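Long-range contacts in aspartokinase 1, chloroplastic (Arabidopsis thaliana, PDB 2CDQ), which catalyses the ATP-dependent phosphorylation of L-aspartate to 4-phospho-L-aspartate, the first step of lysine, threonine, methionine and isoleucine synthesis in the plant: residues 137-145 / 221-229; 342-350 / 408-416. All blocks are in the same frame, centred on the assembly; numbering follows the deposited sequence.

Overall arrangement
The two contacts belong to different domains, with centres about 39 Å apart, and share no helix or strand. Contact 1 lies in the amino acid kinase region, where the start of helix 137-161 packs across the short strand 225-227. Contact 2 lies in the first ACT region, where strands 341-347 and 413-418 pair within one antiparallel sheet. Both are partly buried. In contact 1 the cross-links come from a single buried aspartate, with apolar contacts around it and an arginine at the exposed end. Contact 2 relies instead on four backbone bonds, with an apolar face against helices and a more polar face that reaches the second subunit.

Contact 1. Residues 137-145 / 221-229; sequences LRTRDYLVS and KTGAVTTLG
Asp141 reaches from the first turns of helix 137-145 to Thr227 and holds it with both carboxylate oxygens. OD1 of Asp141 accepts the hydroxyl OG1 of Thr227 at 2.8 Å, and OD2 of Asp141 takes the backbone N of Thr227 at 2.6 Å, with an N-H...O angle of 156°. Both donors come from above the carboxylate plane, on the same side, so the group meets the strand with its flat side. Thr227 can offer two donors to one carboxylate because its chi1 of 59° sets OG1 between its own backbone N and carbonyl carbon. The paired bonds probably help to keep this buried acid charged and fix its rotation.

Apolar groups pack around that link. The methyls CG2 of Val144 and CG2 of Thr227 touch where the two side chains run roughly perpendicular. CB of Ser145 sits 3.6 Å from CG1 of Val225, while Ser145 OG turns back to bond the carbonyl O of Tyr142, along a lone pair, within the helix. The other branch of Val225, CG2, comes to the edge of the Tyr142 ring, 4.1 Å from CD1; the phenol OH bonds Glu121.

Toward solvent the fit is looser. Arg138 stretches out along the turn with an extended chain, and CB of Ala224 lies over one guanidinium face, 3.6 Å from NH2 of Arg138. NH1 of Arg138 passes CG2 of Thr222, whose hydroxyl is engaged by Asp180.

Helix and strand axes cross at 86°, 7.0 Å apart. Strand 225-227 returns antiparallel to strand 209-219, so the contact lays a helix across a beta-hairpin at the margin of the amino acid kinase domain's central sheet; the same helix carries the substrate-binding Glu148 one turn beyond Val144.

Contact 2. Residues 342-350 / 408-416; sequences TMLDIASTR and LEKIAVVNL
The carbonyl O of Asn415 is approached by two neighbours on the facing strand: the backbone N of Asp345 bonds to it at 2.8 Å, and CA of Leu344 adds a CA-H...O contact at 3.4 Å. Asp345 O is used in the same way, taking Asn415 N at 2.9 Å together with the CA-H of Val414. Asp345 and Asn415 thus form an antiparallel hydrogen-bonded pair. Two steps on, Ala347 and Val413 make another, with Ala347 N pointing almost straight (176°) at Val413 O.

On the face that carries Leu344, Ile346, Val414 and Leu416, the side chains pack against the helices. CD1 of Leu408 sits between two branches, 3.8 Å from Leu344 CD2 and 3.7 Å from Ile346 CD1, and its chain runs nearly perpendicular to both. Ile346 CG2, anti to its own backbone N, is thereby carried along the sheet to Ala412 CB, 3.5 Å away. Helix 357-367 adds Val361 and Ile364 to this cluster. At the far end of the pairing, Thr342 CG2 lies against Leu416 CD2.

The other face, with Asp345, Ala347, Val413 and Asn415, is more polar. The Asp345 carboxylate bonds Ser383 of the next strand and forms a salt bridge with Lys459 of the second subunit. Past the strand end, a water donates to Ile411 O.

Strand 341-347 is the first and strand 413-418 the last of a beta-alpha-beta-beta-alpha-beta ACT fold. Backbone bonds fix their register, one apolar face packs against helices 357-367 and 398-408, and the salt bridge from Asp345 ties the opposite face to the second subunit, consistent with a dimer interface there.

Contact 1. Residues 137-145 / 221-229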
loop_
_atom_site.group_PDB
_atom_site.type_symbol
_atom_site.label_atom_id
_atom_site.label_comp_id
_atom_site.label_asym_id
_atom_site.label_seq_id
_atom_site.Cartn_x
_atom_site.Cartn_y
_atom_site.Cartn_z
ATOM N N LEU A 137 16.836 -1.926 27.558
ATOM C CA LEU A 137 17.314 -2.582 26.334
ATOM C C LEU A 137 18.825 -2.815 26.373
ATOM O O LEU A 137 19.322 -3.771 25.785
ATOM C CB LEU A 137 16.915 -1.796 25.071
ATOM C CG LEU A 137 15.471 -1.294 24.871
ATOM C CD1 LEU A 137 15.326 -0.642 23.492
ATOM C CD2 LEU A 137 14.418 -2.399 25.055
ATOM N N ARG A 138 19.550 -1.946 27.074
ATOM C CA ARG A 138 20.978 -2.155 27.311
ATOM C C ARG A 138 21.222 -3.451 28.107
ATOM O O ARG A 138 22.117 -4.233 27.767
ATOM C CB ARG A 138 21.592 -0.945 28.030
ATOM C CG ARG A 138 23.098 -1.031 28.246
ATOM C CD ARG A 138 23.553 -0.146 29.397
ATOM N NE ARG A 138 25.015 -0.103 29.505
ATOM C CZ ARG A 138 25.784 0.896 29.066
ATOM N NH1 ARG A 138 25.247 1.965 28.479
ATOM N NH2 ARG A 138 27.101 0.829 29.217
ATOM N N THR A 139 20.428 -3.671 29.156
ATOM C CA THR A 139 20.560 -4.867 29.989
ATOM C C THR A 139 20.125 -6.091 29.197
ATOM O O THR A 139 20.779 -7.137 29.236
ATOM C CB THR A 139 19.730 -4.761 31.296
ATOM O OG1 THR A 139 20.174 -3.631 32.060
ATOM C CG2 THR A 139 19.878 -6.024 32.140
ATOM N N ARG A 140 19.022 -5.932 28.471
ATOM C CA ARG A 140 18.445 -6.986 27.646
ATOM C C ARG A 140 19.496 -7.571 26.702
ATOM O O ARG A 140 19.588 -8.791 26.551
ATOM C CB ARG A 140 17.242 -6.436 26.872
ATOM C CG ARG A 140 16.323 -7.491 26.273
ATOM C CD ARG A 140 15.100 -6.864 25.589
ATOM N NE ARG A 140 14.100 -6.425 26.565
ATOM C CZ ARG A 140 12.989 -7.095 26.859
ATOM N NH1 ARG A 140 12.712 -8.240 26.242
ATOM N NH2 ARG A 140 12.147 -6.618 27.768
ATOM N N ASP A 141 20.300 -6.701 26.094
ATOM C CA ASP A 141 21.403 -7.140 25.243
ATOM C C ASP A 141 22.485 -7.906 26.000
ATOM O O ASP A 141 23.021 -8.894 25.492
ATOM C CB ASP A 141 22.030 -5.958 24.515
ATOM C CG ASP A 141 21.452 -5.758 23.135
ATOM O OD1 ASP A 141 20.300 -6.171 22.897
ATOM O OD2 ASP A 141 22.160 -5.188 22.284
ATOM N N TYR A 142 22.805 -7.445 27.208
ATOM C CA TYR A 142 23.798 -8.119 28.038
ATOM C C TYR A 142 23.294 -9.505 28.436
ATOM O O TYR A 142 24.012 -10.494 28.300
ATOM C CB TYR A 142 24.146 -7.271 29.272
ATOM C CG TYR A 142 25.260 -7.846 30.125
ATOM C CD1 TYR A 142 26.582 -7.854 29.672
ATOM C CD2 TYR A 142 24.991 -8.378 31.385
ATOM C CE1 TYR A 142 27.608 -8.388 30.451
ATOM C CE2 TYR A 142 26.004 -8.911 32.172
ATOM C CZ TYR A 142 27.311 -8.915 31.701
ATOM O OH TYR A 142 28.317 -9.446 32.482
ATOM N N LEU A 143 22.044 -9.555 28.897
ATOM C CA LEU A 143 21.380 -10.790 29.300
ATOM C C LEU A 143 21.487 -11.864 28.210
ATOM O O LEU A 143 22.038 -12.944 28.454
ATOM C CB LEU A 143 19.913 -10.505 29.632
ATOM C CG LEU A 143 19.128 -11.300 30.684
ATOM C CD1 LEU A 143 17.651 -10.986 30.552
ATOM C CD2 LEU A 143 19.327 -12.798 30.587
ATOM N N VAL A 144 20.995 -11.565 27.007
ATOM C CA VAL A 144 21.012 -12.564 25.933
ATOM C C VAL A 144 22.428 -12.943 25.464
ATOM O O VAL A 144 22.610 -14.013 24.882
ATOM C CB VAL A 144 20.090 -12.212 24.711
ATOM C CG1 VAL A 144 18.828 -11.492 25.152
ATOM C CG2 VAL A 144 20.822 -11.407 23.670
ATOM N N SER A 145 23.419 -12.086 25.733
ATOM C CA SER A 145 24.801 -12.347 25.306
ATOM C C SER A 145 25.366 -13.614 25.951
ATOM O O SER A 145 26.229 -14.279 25.378
ATOM C CB SER A 145 25.717 -11.141 25.569
ATOM O OG SER A 145 26.171 -11.074 26.917
ATOM N N LYS A 221 30.351 4.034 21.275
ATOM C CA LYS A 221 30.593 4.994 22.357
ATOM C C LYS A 221 30.182 4.540 23.768
ATOM O O LYS A 221 30.447 5.242 24.748
ATOM C CB LYS A 221 30.018 6.378 22.008
ATOM C CG LYS A 221 28.527 6.417 21.656
ATOM C CD LYS A 221 28.161 7.719 20.930
ATOM C CE LYS A 221 28.361 8.952 21.821
ATOM N NZ LYS A 221 28.260 10.234 21.072
ATOM N N THR A 222 29.553 3.373 23.876
ATOM C CA THR A 222 29.248 2.792 25.189
ATOM C C THR A 222 30.266 1.726 25.567
ATOM O O THR A 222 30.516 1.485 26.751
ATOM C CB THR A 222 27.844 2.148 25.250
ATOM O OG1 THR A 222 27.628 1.358 24.072
ATOM C CG2 THR A 222 26.755 3.206 25.366
ATOM N N GLY A 223 30.839 1.086 24.548
ATOM C CA GLY A 223 31.719 -0.067 24.737
ATOM C C GLY A 223 30.959 -1.287 25.225
ATOM O O GLY A 223 31.564 -2.305 25.549
ATOM N N ALA A 224 29.629 -1.176 25.258
ATOM C CA ALA A 224 28.745 -2.185 25.845
ATOM C C ALA A 224 28.281 -3.257 24.843
ATOM O O ALA A 224 28.189 -3.004 23.635
ATOM C CB ALA A 224 27.543 -1.507 26.509
ATOM N N VAL A 225 27.992 -4.450 25.363
ATOM C CA VAL A 225 27.591 -5.590 24.538
ATOM C C VAL A 225 26.290 -5.297 23.794
ATOM O O VAL A 225 25.337 -4.751 24.359
ATOM C CB VAL A 225 27.458 -6.893 25.369
ATOM C CG1 VAL A 225 27.212 -8.084 24.458
ATOM C CG2 VAL A 225 28.716 -7.129 26.212
ATOM N N THR A 226 26.264 -5.672 22.522
ATOM C CA THR A 226 25.163 -5.341 21.636
ATOM C C THR A 226 24.705 -6.563 20.834
ATOM O O THR A 226 25.528 -7.393 20.455
ATOM C CB THR A 226 25.596 -4.190 20.696
ATOM O OG1 THR A 226 25.202 -2.939 21.270
ATOM C CG2 THR A 226 24.973 -4.319 19.329
ATOM N N THR A 227 23.398 -6.674 20.589
ATOM C CA THR A 227 22.868 -7.688 19.668
ATOM C C THR A 227 22.532 -7.077 18.313
ATOM O O THR A 227 22.104 -5.929 18.235
ATOM C CB THR A 227 21.628 -8.431 20.217
ATOM O OG1 THR A 227 20.581 -7.497 20.492
ATOM C CG2 THR A 227 21.973 -9.192 21.472
ATOM N N LEU A 228 22.712 -7.860 17.253
ATOM C CA LEU A 228 22.636 -7.348 15.880
ATOM C C LEU A 228 21.221 -7.229 15.295
ATOM O O LEU A 228 21.063 -6.938 14.108
ATOM C CB LEU A 228 23.538 -8.182 14.955
ATOM C CG LEU A 228 25.007 -8.337 15.374
ATOM C CD1 LEU A 228 25.739 -9.309 14.471
ATOM C CD2 LEU A 228 25.735 -7.001 15.418
ATOM N N GLY A 229 20.203 -7.432 16.135
ATOM C CA GLY A 229 18.803 -7.368 15.711
ATOM C C GLY A 229 18.446 -8.548 14.830
ATOM O O GLY A 229 19.113 -9.583 14.871
#

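Contact 2. Residues 342-350 / 408-416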
loop_
_atom_site.group_PDB
_atom_site.type_symbol
_atom_site.label_atom_id
_atom_site.label_comp_id
_atom_site.label_asym_id
_atom_site.label_seq_id
_atom_site.Cartn_x
_atom_site.Cartn_y
_atom_site.Cartn_z
ATOM N N THR A 342 -3.580 -10.321 11.167
ATOM C CA THR A 342 -4.649 -9.382 11.437
ATOM C C THR A 342 -4.675 -8.345 10.322
ATOM O O THR A 342 -3.654 -7.716 10.027
ATOM C CB THR A 342 -4.430 -8.714 12.799
ATOM O OG1 THR A 342 -4.455 -9.721 13.819
ATOM C CG2 THR A 342 -5.500 -7.662 13.083
ATOM N N MET A 343 -5.841 -8.185 9.702
ATOM C CA MET A 343 -6.018 -7.252 8.592
ATOM C C MET A 343 -6.881 -6.072 9.000
ATOM O O MET A 343 -7.875 -6.239 9.710
ATOM C CB MET A 343 -6.632 -7.964 7.380
ATOM C CG MET A 343 -7.071 -7.030 6.256
ATOM S SD MET A 343 -7.502 -7.865 4.718
ATOM C CE MET A 343 -9.034 -8.688 5.145
ATOM N N LEU A 344 -6.490 -4.881 8.545
ATOM C CA LEU A 344 -7.260 -3.660 8.783
ATOM C C LEU A 344 -7.694 -3.009 7.487
ATOM O O LEU A 344 -6.932 -2.973 6.523
ATOM C CB LEU A 344 -6.472 -2.649 9.622
ATOM C CG LEU A 344 -6.440 -2.917 11.127
ATOM C CD1 LEU A 344 -5.111 -3.531 11.494
ATOM C CD2 LEU A 344 -6.661 -1.634 11.900
ATOM N N ASP A 345 -8.923 -2.498 7.480
ATOM C CA ASP A 345 -9.468 -1.764 6.342
ATOM C C ASP A 345 -9.817 -0.336 6.755
ATOM O O ASP A 345 -10.518 -0.117 7.745
ATOM C CB ASP A 345 -10.699 -2.485 5.794
ATOM C CG ASP A 345 -11.296 -1.795 4.583
ATOM O OD1 ASP A 345 -10.547 -1.474 3.633
ATOM O OD2 ASP A 345 -12.527 -1.585 4.576
ATOM N N ILE A 346 -9.320 0.631 5.993
ATOM C CA ILE A 346 -9.464 2.044 6.333
ATOM C C ILE A 346 -10.087 2.787 5.149
ATOM O O ILE A 346 -9.399 3.097 4.172
ATOM C CB ILE A 346 -8.083 2.659 6.716
ATOM C CG1 ILE A 346 -7.496 1.948 7.937
ATOM C CG2 ILE A 346 -8.183 4.156 6.985
ATOM C CD1 ILE A 346 -5.996 2.008 8.006
ATOM N N ALA A 347 -11.388 3.072 5.236
ATOM C CA ALA A 347 -12.120 3.686 4.118
ATOM C C ALA A 347 -12.555 5.120 4.375
ATOM O O ALA A 347 -13.149 5.415 5.408
ATOM C CB ALA A 347 -13.328 2.839 3.737
ATOM N N SER A 348 -12.261 6.000 3.422
ATOM C CA SER A 348 -12.727 7.387 3.465
ATOM C C SER A 348 -12.882 7.960 2.058
ATOM O O SER A 348 -12.020 7.758 1.209
ATOM C CB SER A 348 -11.771 8.262 4.287
ATOM O OG SER A 348 -12.173 9.625 4.270
ATOM N N THR A 349 -13.975 8.683 1.820
ATOM C CA THR A 349 -14.210 9.333 0.523
ATOM C C THR A 349 -13.256 10.519 0.298
ATOM O O THR A 349 -13.044 10.952 -0.837
ATOM C CB THR A 349 -15.683 9.819 0.372
ATOM O OG1 THR A 349 -15.968 10.835 1.344
ATOM C CG2 THR A 349 -16.672 8.658 0.532
ATOM N N ARG A 350 -12.682 11.017 1.394
ATOM C CA ARG A 350 -11.841 12.216 1.390
ATOM C C ARG A 350 -10.422 12.004 0.871
ATOM O O ARG A 350 -9.769 12.964 0.457
ATOM C CB ARG A 350 -11.753 12.811 2.798
ATOM C CG ARG A 350 -13.028 13.446 3.319
ATOM C CD ARG A 350 -12.706 14.294 4.535
ATOM N NE ARG A 350 -13.849 14.426 5.436
ATOM C CZ ARG A 350 -14.795 15.354 5.324
ATOM N NH1 ARG A 350 -14.753 16.245 4.339
ATOM N NH2 ARG A 350 -15.790 15.389 6.202
ATOM N N LEU A 408 -7.657 5.530 14.292
ATOM C CA LEU A 408 -7.994 5.540 12.872
ATOM C C LEU A 408 -9.443 5.978 12.638
ATOM O O LEU A 408 -9.757 6.597 11.611
ATOM C CB LEU A 408 -7.747 4.159 12.247
ATOM C CG LEU A 408 -6.307 3.662 12.068
ATOM C CD1 LEU A 408 -6.308 2.186 11.727
ATOM C CD2 LEU A 408 -5.550 4.450 11.009
ATOM N N GLU A 409 -10.311 5.672 13.603
ATOM C CA GLU A 409 -11.745 5.952 13.491
ATOM C C GLU A 409 -12.058 7.453 13.537
ATOM O O GLU A 409 -13.183 7.868 13.257
ATOM C CB GLU A 409 -12.508 5.191 14.573
ATOM C CG GLU A 409 -13.761 4.488 14.080
ATOM C CD GLU A 409 -13.976 3.133 14.744
ATOM O OE1 GLU A 409 -14.299 2.164 14.020
ATOM O OE2 GLU A 409 -13.815 3.029 15.984
ATOM N N LYS A 410 -11.049 8.252 13.885
ATOM C CA LYS A 410 -11.156 9.713 13.896
ATOM C C LYS A 410 -11.086 10.288 12.485
ATOM O O LYS A 410 -11.624 11.365 12.229
ATOM C CB LYS A 410 -10.046 10.339 14.745
ATOM C CG LYS A 410 -10.067 9.961 16.215
ATOM C CD LYS A 410 -8.966 10.692 16.972
ATOM C CE LYS A 410 -8.957 10.325 18.455
ATOM N NZ LYS A 410 -8.008 11.176 19.230
ATOM N N ILE A 411 -10.418 9.578 11.574
ATOM C CA ILE A 411 -10.260 10.059 10.194
ATOM C C ILE A 411 -10.940 9.195 9.131
ATOM O O ILE A 411 -11.066 9.628 7.981
ATOM C CB ILE A 411 -8.771 10.279 9.802
ATOM C CG1 ILE A 411 -7.951 9.007 10.039
ATOM C CG2 ILE A 411 -8.188 11.483 10.541
ATOM C CD1 ILE A 411 -6.605 9.006 9.333
ATOM N N ALA A 412 -11.375 7.990 9.510
ATOM C CA ALA A 412 -11.979 7.047 8.554
ATOM C C ALA A 412 -12.973 6.048 9.164
ATOM O O ALA A 412 -13.173 6.017 10.384
ATOM C CB ALA A 412 -10.888 6.299 7.797
ATOM N N VAL A 413 -13.604 5.254 8.295
ATOM C CA VAL A 413 -14.391 4.092 8.712
ATOM C C VAL A 413 -13.467 2.879 8.684
ATOM O O VAL A 413 -12.924 2.518 7.630
ATOM C CB VAL A 413 -15.629 3.836 7.816
ATOM C CG1 VAL A 413 -16.418 2.639 8.333
ATOM C CG2 VAL A 413 -16.528 5.066 7.753
ATOM N N VAL A 414 -13.303 2.255 9.850
ATOM C CA VAL A 414 -12.284 1.231 10.069
ATOM C C VAL A 414 -12.899 -0.141 10.330
ATOM O O VAL A 414 -13.925 -0.250 11.002
ATOM C CB VAL A 414 -11.367 1.621 11.256
ATOM C CG1 VAL A 414 -10.096 0.776 11.267
ATOM C CG2 VAL A 414 -11.013 3.103 11.192
ATOM N N ASN A 415 -12.265 -1.179 9.786
ATOM C CA ASN A 415 -12.668 -2.566 10.024
ATOM C C ASN A 415 -11.485 -3.468 10.341
ATOM O O ASN A 415 -10.526 -3.536 9.567
ATOM C CB ASN A 415 -13.425 -3.130 8.821
ATOM C CG ASN A 415 -14.926 -2.985 8.955
ATOM O OD1 ASN A 415 -15.451 -1.880 9.101
ATOM N ND2 ASN A 415 -15.630 -4.109 8.894
ATOM N N LEU A 416 -11.558 -4.157 11.479
ATOM C CA LEU A 416 -10.522 -5.112 11.877
ATOM C C LEU A 416 -10.979 -6.542 11.600
ATOM O O LEU A 416 -12.105 -6.921 11.937
ATOM C CB LEU A 416 -10.171 -4.944 13.359
ATOM C CG LEU A 416 -8.838 -5.516 13.857
ATOM C CD1 LEU A 416 -8.346 -4.732 15.052
ATOM C CD2 LEU A 416 -8.942 -6.989 14.206
HETATM O O HOH W 1 -11.148 12.108 6.411
#